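Local coordinates for PHO85 cyclin-10 (Saccharomyces cerevisiae, PDB 4KRD), which serves as the cyclin partner of the kinase PHO85, forming a holoenzyme that phosphorylates and negatively regulates the glycogen synthase GSY2, at residues I178-N182 and T183-V187; K191-A194 and S195-L199. All coordinates share one frame; numbering follows the deposited sequence.

In the fold
Interaction 1 (I178-V187) covers the exit from helix 166-180 and the loop after it; interaction 2 (K191-L199) lies wholly within helix 189-203, the next helix along the chain. Their centres lie about 16 Å apart, and they meet where M186 O lies 2.9 Å from K191 NZ, a probable hydrogen bond; K191 NZ also forms a salt bridge with an acidic side chain of another protein's chain. Interaction 1 is partly buried and rests on one carbonyl oxygen that takes two donors beside a valine-leucine contact. Interaction 2 is more deeply buried and consists mainly of repeating main-chain helix bonds, with one serine hydroxyl added. Both pack on helix 99-113, and interaction 1 reaches the other protein through more residues.

Interaction 1: residues I178-N182 and T183-V187; sequences ICVCN and TKLMV
V180 and T183 are joined by a type I beta turn in which T183 N donates to V180 O over 2.9 Å, with an N-H...O angle of 157°. This backbone donor approaches from above the carbonyl plane, 48° out of it. The hydroxyl of T183 reaches the same acceptor by another path: T183 OG1 gives its hydrogen to V180 O, also over 2.9 Å, and it lies in the carbonyl plane. With a chi1 of 80°, OG1 sits between the backbone N and the carbonyl carbon of T183, which directs it back to the first residue of the turn. One residue thus grips V180 O with two bonds, so that its backbone and side chain together close the turn. OG1 is also hydrogen-bonded to T111 OG1 of helix 99-113, which helps fix its rotation.

Apolar packing continues beside this polar centre. L185 points its side chain back at the turn, and its CD1 comes within 3.8 Å of V180 CG2. Its other methyl, CD2, lies 4.0 Å from V180 CB, so the fork of the leucine meets the valine with both branches. The two side chains cross at about a right angle. L185 CD1 is also 3.9 Å from C181 CA, extending the contact onto the turn itself. Helix 99-113 lies alongside, with V180 touching T111 and L112 and L185 touching T111. The arrangement is a type I turn, V180 to T183, leading from helix 166-180 into the loop before helix 189-203 in this mainly helical cyclin domain.

Interaction 2: residues K191-A194 and S195-L199; sequences KLAA and SKLLL
S195 reaches back one helical turn to L192, its hydroxyl donating to L192 O with OG 2.8 Å from that oxygen. A chi1 of 70° puts OG between the backbone N and the carbonyl carbon, facing the preceding turn. The donor is tilted from the carbonyl plane of L192, while S195 N bonds to K191 O at 3.2 Å. With an alanine here the hydroxyl bond is gone, and L192 O would probably be left with just the weak bond from S195 N among the donors of this stretch.

The tighter part follows the regular i to i+4 pattern. L198 N lies 2.8 Å from A194 O, a nearly straight bond at 166°, and L197 N donates to A193 O at 168°. The leucine stem closes over the first of these acceptors, L198 CG standing 3.2 Å from A194 O. Side-chain contact is looser: L198 CD1 approaches A194 CB to 4.2 Å, and on the exposed side L197 CD1 stays 4.4 Å from A193 CB. K196, partly exposed, extends its chain away from the preceding turn to a salt bridge with E38.

Helix 189-203 packs against several elements: L192, S195 and L198 touch helix 99-113, L199 packs on helix 36-54, and A194 and L197 meet I25 in an N-terminal loop.

Interaction 1: residues I178-N182 and T183-V187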
# COMPACT_ATOMS: atom_id res chain seq x y z
N ILE B 178 8.95 5.88 -12.33
CA ILE B 178 9.55 4.97 -13.31
C ILE B 178 11.03 4.72 -12.99
O ILE B 178 11.50 3.59 -13.05
CB ILE B 178 9.41 5.47 -14.78
CG1 ILE B 178 7.94 5.58 -15.20
CG2 ILE B 178 10.13 4.53 -15.74
CD1 ILE B 178 7.19 4.26 -15.20
N CYS B 179 11.77 5.78 -12.65
CA CYS B 179 13.20 5.63 -12.36
C CYS B 179 13.57 4.80 -11.12
O CYS B 179 14.64 4.22 -11.08
CB CYS B 179 13.90 7.01 -12.33
SG CYS B 179 14.01 7.78 -13.97
N VAL B 180 12.68 4.74 -10.12
CA VAL B 180 12.99 3.98 -8.90
C VAL B 180 12.22 2.67 -8.70
O VAL B 180 12.49 1.92 -7.76
CB VAL B 180 12.81 4.83 -7.61
CG1 VAL B 180 13.87 5.93 -7.52
CG2 VAL B 180 11.41 5.40 -7.54
N CYS B 181 11.25 2.38 -9.55
CA CYS B 181 10.32 1.28 -9.26
C CYS B 181 10.97 -0.09 -9.51
O CYS B 181 10.41 -1.12 -9.15
CB CYS B 181 9.00 1.43 -10.03
SG CYS B 181 9.18 1.10 -11.78
N ASN B 182 12.16 -0.09 -10.12
CA ASN B 182 12.97 -1.30 -10.24
C ASN B 182 13.75 -1.61 -8.96
O ASN B 182 14.46 -2.61 -8.88
CB ASN B 182 13.95 -1.20 -11.42
CG ASN B 182 15.00 -0.09 -11.22
OD1 ASN B 182 14.70 0.97 -10.64
ND2 ASN B 182 16.22 -0.31 -11.72
N THR B 183 13.64 -0.73 -7.97
CA THR B 183 14.29 -0.97 -6.68
C THR B 183 13.24 -1.23 -5.60
O THR B 183 12.05 -0.98 -5.80
CB THR B 183 15.20 0.21 -6.26
OG1 THR B 183 14.41 1.27 -5.71
CG2 THR B 183 15.99 0.74 -7.46
N LYS B 184 13.68 -1.74 -4.46
CA LYS B 184 12.75 -2.02 -3.36
C LYS B 184 12.39 -0.76 -2.58
O LYS B 184 13.24 -0.16 -1.93
CB LYS B 184 13.33 -3.09 -2.46
CG LYS B 184 13.49 -4.42 -3.19
CD LYS B 184 14.45 -5.34 -2.47
CE LYS B 184 14.80 -6.54 -3.33
NZ LYS B 184 13.77 -7.61 -3.21
N LEU B 185 11.10 -0.40 -2.64
CA LEU B 185 10.61 0.91 -2.23
C LEU B 185 9.66 0.90 -1.04
O LEU B 185 9.17 1.96 -0.62
CB LEU B 185 9.82 1.53 -3.38
CG LEU B 185 10.56 1.97 -4.62
CD1 LEU B 185 9.60 2.62 -5.62
CD2 LEU B 185 11.67 2.93 -4.22
N MET B 186 9.37 -0.27 -0.50
CA MET B 186 8.33 -0.34 0.52
C MET B 186 8.68 0.51 1.74
O MET B 186 9.73 0.33 2.35
CB MET B 186 8.10 -1.79 0.92
CG MET B 186 7.05 -1.95 1.97
SD MET B 186 6.82 -3.70 2.31
CE MET B 186 8.08 -4.00 3.54
N VAL B 187 7.80 1.44 2.10
CA VAL B 187 8.02 2.24 3.30
C VAL B 187 8.12 1.35 4.54
O VAL B 187 7.30 0.44 4.73
CB VAL B 187 6.91 3.28 3.52
CG1 VAL B 187 7.06 3.92 4.90
CG2 VAL B 187 6.93 4.34 2.41

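Interaction 2: residues K191-A194 and S195-L199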
# COMPACT_ATOMS: atom_id res chain seq x y z
N LYS B 191 13.93 1.85 6.20
CA LYS B 191 14.20 2.81 5.13
C LYS B 191 14.30 4.22 5.71
O LYS B 191 15.19 4.99 5.33
CB LYS B 191 13.20 2.69 3.98
CG LYS B 191 13.32 1.32 3.29
CD LYS B 191 12.66 1.30 1.94
CE LYS B 191 12.91 -0.02 1.23
NZ LYS B 191 12.13 -1.14 1.81
N LEU B 192 13.43 4.53 6.68
CA LEU B 192 13.50 5.79 7.40
C LEU B 192 14.88 5.94 8.04
O LEU B 192 15.51 7.00 7.95
CB LEU B 192 12.41 5.87 8.49
CG LEU B 192 10.96 5.99 8.03
CD1 LEU B 192 10.05 6.43 9.17
CD2 LEU B 192 10.84 6.96 6.88
N ALA B 193 15.34 4.86 8.67
CA ALA B 193 16.65 4.86 9.31
C ALA B 193 17.76 5.03 8.29
O ALA B 193 18.66 5.85 8.48
CB ALA B 193 16.85 3.59 10.11
N ALA B 194 17.71 4.24 7.22
CA ALA B 194 18.74 4.25 6.18
C ALA B 194 19.02 5.65 5.63
O ALA B 194 20.16 5.95 5.28
CB ALA B 194 18.38 3.29 5.05
N SER B 195 18.00 6.50 5.57
CA SER B 195 18.19 7.83 5.01
C SER B 195 19.31 8.58 5.75
O SER B 195 20.12 9.26 5.12
CB SER B 195 16.90 8.66 5.01
OG SER B 195 16.51 9.03 6.32
N LYS B 196 19.34 8.44 7.07
CA LYS B 196 20.39 9.07 7.87
C LYS B 196 21.68 8.25 7.91
O LYS B 196 22.78 8.81 7.88
CB LYS B 196 19.89 9.36 9.29
CG LYS B 196 20.92 10.13 10.13
CD LYS B 196 20.43 10.40 11.55
CE LYS B 196 21.46 11.22 12.33
NZ LYS B 196 20.98 11.62 13.68
N LEU B 197 21.57 6.94 7.99
CA LEU B 197 22.76 6.09 8.02
C LEU B 197 23.57 6.17 6.71
O LEU B 197 24.81 6.15 6.75
CB LEU B 197 22.39 4.64 8.37
CG LEU B 197 21.59 4.48 9.68
CD1 LEU B 197 21.24 3.02 9.94
CD2 LEU B 197 22.33 5.08 10.87
N LEU B 198 22.90 6.26 5.57
CA LEU B 198 23.62 6.39 4.29
C LEU B 198 24.32 7.74 4.16
O LEU B 198 25.39 7.84 3.56
CB LEU B 198 22.68 6.17 3.09
CG LEU B 198 22.08 4.77 2.96
CD1 LEU B 198 20.89 4.76 2.00
CD2 LEU B 198 23.14 3.76 2.52
N LEU B 199 23.70 8.78 4.70
CA LEU B 199 24.28 10.11 4.70
C LEU B 199 25.56 10.13 5.54
O LEU B 199 26.56 10.73 5.15
CB LEU B 199 23.28 11.11 5.28
CG LEU B 199 23.84 12.49 5.61
CD1 LEU B 199 24.35 13.16 4.34
CD2 LEU B 199 22.79 13.34 6.30